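Local coordinates for diaminopimelate decarboxylase (Phaeodactylum tricornutum, PDB 7JPJ), which probably catalyses, as a dimer dependent on pyridoxal 5'-phosphate, the decarboxylation of diaminopimelate to lysine, at residues Leu414-Lys417 with Ala421-Ile424; Ser102-Pro107 with Ser172-Trp177. All coordinates share one frame; numbering follows the deposited sequence.

In the fold
The two contacts belong to the two halves of a fold III decarboxylase: contact 2 (102-107 with 172-177) ties loops of the parallel-stranded TIM-barrel domain, while contact 1 (414-417 with 421-424) is the end of a hairpin on the mixed beta sheet. Their centres are about 36 Å apart, on opposite sides of the chain's centre, and their nearest atoms are about 24 Å apart, yet both also touch the second subunit of the dimer. Contact 2 borders the catalytic region: the side chain of F174 is about 7 Å from that of K60, the lysine predicted to carry the cofactor, which is not attached here, and about 9 Å from bound D-lysine. Contact 1 lies away from these sites.

Contact 1 (Leu414-Lys417 with Ala421-Ile424)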
ATOM      1  N   LEU A 414      -8.252  21.593  -4.319  1.00 20.81           N
ATOM      2  CA  LEU A 414      -8.695  21.799  -5.692  1.00 21.25           C
ATOM      3  C   LEU A 414      -8.307  23.203  -6.133  1.00 21.96           C
ATOM      4  O   LEU A 414      -8.592  24.179  -5.430  1.00 22.39           O
ATOM      5  CB  LEU A 414     -10.208  21.602  -5.808  1.00 22.39           C
ATOM      6  CG  LEU A 414     -10.799  21.439  -7.210  1.00 22.19           C
ATOM      7  CD1 LEU A 414     -10.316  20.148  -7.850  1.00 21.98           C
ATOM      8  CD2 LEU A 414     -12.320  21.480  -7.159  1.00 22.70           C
ATOM      9  N   VAL A 415      -7.658  23.307  -7.290  1.00 22.35           N
ATOM     10  CA  VAL A 415      -7.203  24.583  -7.835  1.00 22.73           C
ATOM     11  C   VAL A 415      -8.103  24.938  -9.012  1.00 23.41           C
ATOM     12  O   VAL A 415      -8.066  24.277 -10.058  1.00 23.57           O
ATOM     13  CB  VAL A 415      -5.729  24.531  -8.255  1.00 22.52           C
ATOM     14  CG1 VAL A 415      -5.179  25.933  -8.411  1.00 22.96           C
ATOM     15  CG2 VAL A 415      -4.917  23.755  -7.229  1.00 21.92           C
ATOM     16  N   ASP A 416      -8.905  25.990  -8.850  1.00 26.02           N
ATOM     17  CA  ASP A 416      -9.893  26.346  -9.857  1.00 25.46           C
ATOM     18  C   ASP A 416      -9.221  26.968 -11.082  1.00 26.57           C
ATOM     19  O   ASP A 416      -8.014  27.221 -11.108  1.00 26.72           O
ATOM     20  CB  ASP A 416     -10.949  27.293  -9.273  1.00 27.20           C
ATOM     21  CG  ASP A 416     -10.355  28.578  -8.702  1.00 27.68           C
ATOM     22  OD1 ASP A 416      -9.182  28.902  -8.989  1.00 26.69           O
ATOM     23  OD2 ASP A 416     -11.079  29.278  -7.960  1.00 28.41           O
ATOM     24  N   LYS A 417     -10.036  27.230 -12.105  1.00 27.78           N
ATOM     25  CA  LYS A 417      -9.539  27.778 -13.363  1.00 27.34           C
ATOM     26  C   LYS A 417      -8.869  29.134 -13.195  1.00 26.47           C
ATOM     27  O   LYS A 417      -8.243  29.616 -14.145  1.00 28.61           O
ATOM     28  CB  LYS A 417     -10.689  27.902 -14.363  1.00 27.44           C
ATOM     29  CG  LYS A 417     -11.002  26.639 -15.146  1.00 30.58           C
ATOM     30  CD  LYS A 417     -11.704  26.986 -16.452  1.00 30.32           C
ATOM     31  CE  LYS A 417     -11.528  25.906 -17.507  1.00 34.53           C
ATOM     32  NZ  LYS A 417     -10.096  25.626 -17.806  1.00 34.32           N
ATOM     33  N   ALA A 421      -7.097  28.219  -4.508  1.00 25.82           N
ATOM     34  CA  ALA A 421      -7.104  26.904  -3.883  1.00 23.89           C
ATOM     35  C   ALA A 421      -8.351  26.724  -3.027  1.00 23.32           C
ATOM     36  O   ALA A 421      -8.742  27.628  -2.282  1.00 25.80           O
ATOM     37  CB  ALA A 421      -5.851  26.702  -3.030  1.00 23.16           C
ATOM     38  N   HIS A 422      -8.973  25.552  -3.141  1.00 22.41           N
ATOM     39  CA  HIS A 422     -10.121  25.182  -2.323  1.00 22.56           C
ATOM     40  C   HIS A 422      -9.851  23.833  -1.676  1.00 22.88           C
ATOM     41  O   HIS A 422      -9.495  22.872  -2.365  1.00 22.98           O
ATOM     42  CB  HIS A 422     -11.415  25.110  -3.143  1.00 24.29           C
ATOM     43  CG  HIS A 422     -11.643  26.292  -4.033  1.00 26.39           C
ATOM     44  ND1 HIS A 422     -12.203  27.468  -3.580  1.00 25.84           N
ATOM     45  CD2 HIS A 422     -11.407  26.473  -5.353  1.00 26.23           C
ATOM     46  CE1 HIS A 422     -12.291  28.326  -4.580  1.00 25.89           C
ATOM     47  NE2 HIS A 422     -11.814  27.747  -5.667  1.00 26.81           N
ATOM     48  N   LEU A 423     -10.027  23.762  -0.361  1.00 22.45           N
ATOM     49  CA  LEU A 423      -9.865  22.507   0.360  1.00 21.70           C
ATOM     50  C   LEU A 423     -11.071  21.609   0.105  1.00 21.27           C
ATOM     51  O   LEU A 423     -12.217  22.040   0.264  1.00 22.26           O
ATOM     52  CB  LEU A 423      -9.698  22.777   1.856  1.00 20.56           C
ATOM     53  CG  LEU A 423      -9.306  21.629   2.790  1.00 22.13           C
ATOM     54  CD1 LEU A 423      -7.963  21.039   2.399  1.00 20.89           C
ATOM     55  CD2 LEU A 423      -9.274  22.114   4.234  1.00 19.74           C
ATOM     56  N   ILE A 424     -10.816  20.369  -0.307  1.00 20.37           N
ATOM     57  CA  ILE A 424     -11.873  19.394  -0.550  1.00 20.57           C
ATOM     58  C   ILE A 424     -11.782  18.187   0.374  1.00 20.29           C
ATOM     59  O   ILE A 424     -12.655  17.314   0.321  1.00 20.50           O
ATOM     60  CB  ILE A 424     -11.899  18.941  -2.024  1.00 20.73           C
ATOM     61  CG1 ILE A 424     -10.540  18.389  -2.445  1.00 20.31           C
ATOM     62  CG2 ILE A 424     -12.301  20.090  -2.924  1.00 21.16           C
ATOM     63  CD1 ILE A 424     -10.485  17.983  -3.898  1.00 20.52           C
TER
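At the end of the beta hairpin of strands 412-415 and 421-423, L414 faces H422 as an antiparallel hydrogen-bonded pair. L414 N donates to H422 O (2.6 Å) and H422 N returns a bond to L414 O (2.7 Å). V415 and A421 follow as a non-hydrogen-bonded pair, their side chains on the face turned to helix 14-24. L414 CB meets I424 CG2 at 3.9 Å, where the chain turns a corner.

D416, just past the end of strand 412-415, meets the edge of the H422 ring: NE2 donates to OD2 (2.9 Å), which lies close to the ring plane. The carboxylate stands 73° from that plane, and NE2 approaches OD2 from above the carboxylate plane, 56° out of it. A chi1 of 58° sets D416 CG between backbone N and carbonyl carbon, where OD2 reaches the ring and OD1 the amides of A418 and K420. An alanine in place of H422 would probably leave OD2 without its ring donor and take away part of the surface on which V440 of the second subunit packs. One carboxylate thus binds both turn and returning strand, and its charge probably favours a protonated imidazole.

Contact 2 (Ser102-Pro107 with Ser172-Trp177); sequences STQELP and SSFGIW
Q104, in the loop between strand 99-101 and helix 110-116, carries the whole approach to S173 and F174. S102 and T103 lead out of strand 99-101, and T103 then turns the chain: its OG1 accepts from E105 N at 3.0 Å, an ST turn with Q104 at its middle, and OG1 is also hydrogen-bonded to S81 O.

From that turn Q104 sends its side chain out with CG anti to the carbonyl carbon (chi1 -73°), and a bend at chi2 carries the amide across to the second segment. NE2 donates to S173 OG at 3.2 Å, and the hydroxyl lies near the amide plane. The same group comes against the edge of the F174 ring, close to its plane, with NE2 3.6 Å from F174 CE1 and Q104 CD 3.7 Å from F174 CD1. Amide and ring stand 78° apart, so the amide is turned across the ring's rim and does not stack on it. OE1, the other end of the amide, accepts from K311 NZ of the second subunit; with both ends engaged, the amide is probably fixed in its rotation.

E105, next in line, sends OE1 to H355 ND1 of the second subunit, and F174 packs on E358 of that same subunit. Loops of a TIM barrel meeting the partner subunit beside the predicted cofactor lysine, K60, are characteristic of the dimeric fold III decarboxylases, whose active sites lie at the subunit interface.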
ATOM      1  N   SER A 102     -18.738  -3.519 -11.801  1.00 21.52           N
ATOM      2  CA  SER A 102     -17.889  -4.636 -12.203  1.00 21.63           C
ATOM      3  C   SER A 102     -16.932  -4.909 -11.050  1.00 22.18           C
ATOM      4  O   SER A 102     -15.996  -4.135 -10.822  1.00 22.04           O
ATOM      5  CB  SER A 102     -17.125  -4.327 -13.490  1.00 20.98           C
ATOM      6  OG  SER A 102     -17.900  -3.532 -14.371  1.00 20.97           O
ATOM      7  N   THR A 103     -17.165  -6.000 -10.323  1.00 21.42           N
ATOM      8  CA  THR A 103     -16.470  -6.239  -9.069  1.00 21.77           C
ATOM      9  C   THR A 103     -16.000  -7.684  -8.995  1.00 22.09           C
ATOM     10  O   THR A 103     -16.586  -8.581  -9.607  1.00 21.93           O
ATOM     11  CB  THR A 103     -17.377  -5.915  -7.867  1.00 21.55           C
ATOM     12  OG1 THR A 103     -16.666  -6.145  -6.645  1.00 21.35           O
ATOM     13  CG2 THR A 103     -18.635  -6.774  -7.889  1.00 21.66           C
ATOM     14  N   GLN A 104     -14.916  -7.896  -8.244  1.00 21.73           N
ATOM     15  CA  GLN A 104     -14.473  -9.239  -7.898  1.00 21.99           C
ATOM     16  C   GLN A 104     -15.302  -9.848  -6.778  1.00 22.29           C
ATOM     17  O   GLN A 104     -15.330 -11.074  -6.640  1.00 22.43           O
ATOM     18  CB  GLN A 104     -13.000  -9.225  -7.479  1.00 21.60           C
ATOM     19  CG  GLN A 104     -12.014  -9.013  -8.618  1.00 20.84           C
ATOM     20  CD  GLN A 104     -11.765 -10.277  -9.418  1.00 20.39           C
ATOM     21  OE1 GLN A 104     -12.588 -10.676 -10.238  1.00 20.36           O
ATOM     22  NE2 GLN A 104     -10.625 -10.914  -9.182  1.00 19.66           N
ATOM     23  N   GLU A 105     -15.978  -9.019  -5.985  1.00 22.26           N
ATOM     24  CA  GLU A 105     -16.731  -9.455  -4.810  1.00 22.19           C
ATOM     25  C   GLU A 105     -18.133  -8.861  -4.902  1.00 21.80           C
ATOM     26  O   GLU A 105     -18.333  -7.677  -4.611  1.00 21.18           O
ATOM     27  CB  GLU A 105     -16.024  -9.026  -3.527  1.00 21.74           C
ATOM     28  CG  GLU A 105     -16.817  -9.230  -2.248  1.00 21.24           C
ATOM     29  CD  GLU A 105     -16.107  -8.651  -1.037  1.00 20.03           C
ATOM     30  OE1 GLU A 105     -14.913  -8.302  -1.159  1.00 19.42           O
ATOM     31  OE2 GLU A 105     -16.738  -8.544   0.037  1.00 19.47           O
ATOM     32  N   LEU A 106     -19.094  -9.673  -5.315  1.00 23.95           N
ATOM     33  CA  LEU A 106     -20.477  -9.215  -5.401  1.00 23.63           C
ATOM     34  C   LEU A 106     -21.011  -8.947  -3.999  1.00 23.30           C
ATOM     35  O   LEU A 106     -21.032  -9.865  -3.170  1.00 23.65           O
ATOM     36  CB  LEU A 106     -21.338 -10.253  -6.116  1.00 23.70           C
ATOM     37  CG  LEU A 106     -22.692  -9.780  -6.653  1.00 23.45           C
ATOM     38  CD1 LEU A 106     -22.523  -8.575  -7.560  1.00 23.19           C
ATOM     39  CD2 LEU A 106     -23.400 -10.907  -7.388  1.00 23.55           C
ATOM     40  N   PRO A 107     -21.439  -7.726  -3.686  1.00 26.16           N
ATOM     41  CA  PRO A 107     -21.879  -7.431  -2.319  1.00 25.48           C
ATOM     42  C   PRO A 107     -23.166  -8.159  -1.971  1.00 25.75           C
ATOM     43  O   PRO A 107     -23.978  -8.493  -2.838  1.00 26.21           O
ATOM     44  CB  PRO A 107     -22.087  -5.913  -2.334  1.00 24.34           C
ATOM     45  CG  PRO A 107     -22.402  -5.603  -3.756  1.00 24.72           C
ATOM     46  CD  PRO A 107     -21.581  -6.561  -4.576  1.00 25.59           C
ATOM     47  N   SER A 172      -5.533 -14.818 -15.715  1.00 27.14           N
ATOM     48  CA  SER A 172      -6.361 -13.769 -15.143  1.00 26.41           C
ATOM     49  C   SER A 172      -7.669 -14.347 -14.623  1.00 26.18           C
ATOM     50  O   SER A 172      -8.290 -15.193 -15.273  1.00 26.96           O
ATOM     51  CB  SER A 172      -6.657 -12.681 -16.172  1.00 26.96           C
ATOM     52  OG  SER A 172      -6.939 -11.448 -15.536  1.00 25.99           O
ATOM     53  N   SER A 173      -8.085 -13.877 -13.451  1.00 25.17           N
ATOM     54  CA  SER A 173      -9.362 -14.266 -12.876  1.00 25.11           C
ATOM     55  C   SER A 173     -10.499 -13.330 -13.268  1.00 25.38           C
ATOM     56  O   SER A 173     -11.655 -13.617 -12.936  1.00 25.52           O
ATOM     57  CB  SER A 173      -9.257 -14.324 -11.350  1.00 24.09           C
ATOM     58  OG  SER A 173      -8.888 -13.061 -10.821  1.00 23.28           O
ATOM     59  N   PHE A 174     -10.205 -12.233 -13.963  1.00 26.55           N
ATOM     60  CA  PHE A 174     -11.236 -11.270 -14.327  1.00 26.61           C
ATOM     61  C   PHE A 174     -12.149 -11.831 -15.410  1.00 27.67           C
ATOM     62  O   PHE A 174     -11.691 -12.444 -16.378  1.00 28.55           O
ATOM     63  CB  PHE A 174     -10.609  -9.966 -14.819  1.00 26.30           C
ATOM     64  CG  PHE A 174      -9.638  -9.347 -13.855  1.00 24.89           C
ATOM     65  CD1 PHE A 174      -9.821  -9.462 -12.489  1.00 23.99           C
ATOM     66  CD2 PHE A 174      -8.542  -8.641 -14.324  1.00 24.73           C
ATOM     67  CE1 PHE A 174      -8.925  -8.887 -11.606  1.00 22.63           C
ATOM     68  CE2 PHE A 174      -7.644  -8.064 -13.451  1.00 23.36           C
ATOM     69  CZ  PHE A 174      -7.834  -8.186 -12.088  1.00 22.20           C
ATOM     70  N   GLY A 175     -13.447 -11.601 -15.251  1.00 25.22           N
ATOM     71  CA  GLY A 175     -14.415 -12.004 -16.254  1.00 25.69           C
ATOM     72  C   GLY A 175     -14.589 -13.511 -16.339  1.00 26.03           C
ATOM     73  O   GLY A 175     -13.905 -14.299 -15.686  1.00 25.91           O
ATOM     74  N   ILE A 176     -15.539 -13.905 -17.177  1.00 25.26           N
ATOM     75  CA  ILE A 176     -15.866 -15.308 -17.399  1.00 25.45           C
ATOM     76  C   ILE A 176     -15.022 -15.835 -18.547  1.00 26.14           C
ATOM     77  O   ILE A 176     -14.859 -15.169 -19.575  1.00 26.57           O
ATOM     78  CB  ILE A 176     -17.369 -15.480 -17.688  1.00 25.28           C
ATOM     79  CG1 ILE A 176     -18.203 -14.761 -16.626  1.00 24.79           C
ATOM     80  CG2 ILE A 176     -17.740 -16.951 -17.753  1.00 25.56           C
ATOM     81  CD1 ILE A 176     -19.696 -14.946 -16.794  1.00 24.68           C
ATOM     82  N   TRP A 177     -14.478 -17.037 -18.367  1.00 26.87           N
ATOM     83  CA  TRP A 177     -13.656 -17.661 -19.396  1.00 27.63           C
ATOM     84  C   TRP A 177     -14.451 -17.817 -20.688  1.00 28.03           C
ATOM     85  O   TRP A 177     -15.601 -18.262 -20.673  1.00 27.75           O
ATOM     86  CB  TRP A 177     -13.153 -19.021 -18.903  1.00 27.69           C
ATOM     87  CG  TRP A 177     -12.012 -19.596 -19.695  1.00 28.42           C
ATOM     88  CD1 TRP A 177     -11.916 -20.868 -20.184  1.00 28.92           C
ATOM     89  CD2 TRP A 177     -10.804 -18.927 -20.082  1.00 28.78           C
ATOM     90  NE1 TRP A 177     -10.728 -21.031 -20.852  1.00 29.59           N
ATOM     91  CE2 TRP A 177     -10.027 -19.854 -20.804  1.00 29.50           C
ATOM     92  CE3 TRP A 177     -10.304 -17.633 -19.891  1.00 28.55           C
ATOM     93  CZ2 TRP A 177      -8.780 -19.531 -21.336  1.00 30.00           C
ATOM     94  CZ3 TRP A 177      -9.070 -17.314 -20.418  1.00 29.01           C
ATOM     95  CH2 TRP A 177      -8.320 -18.259 -21.132  1.00 29.72           C
TER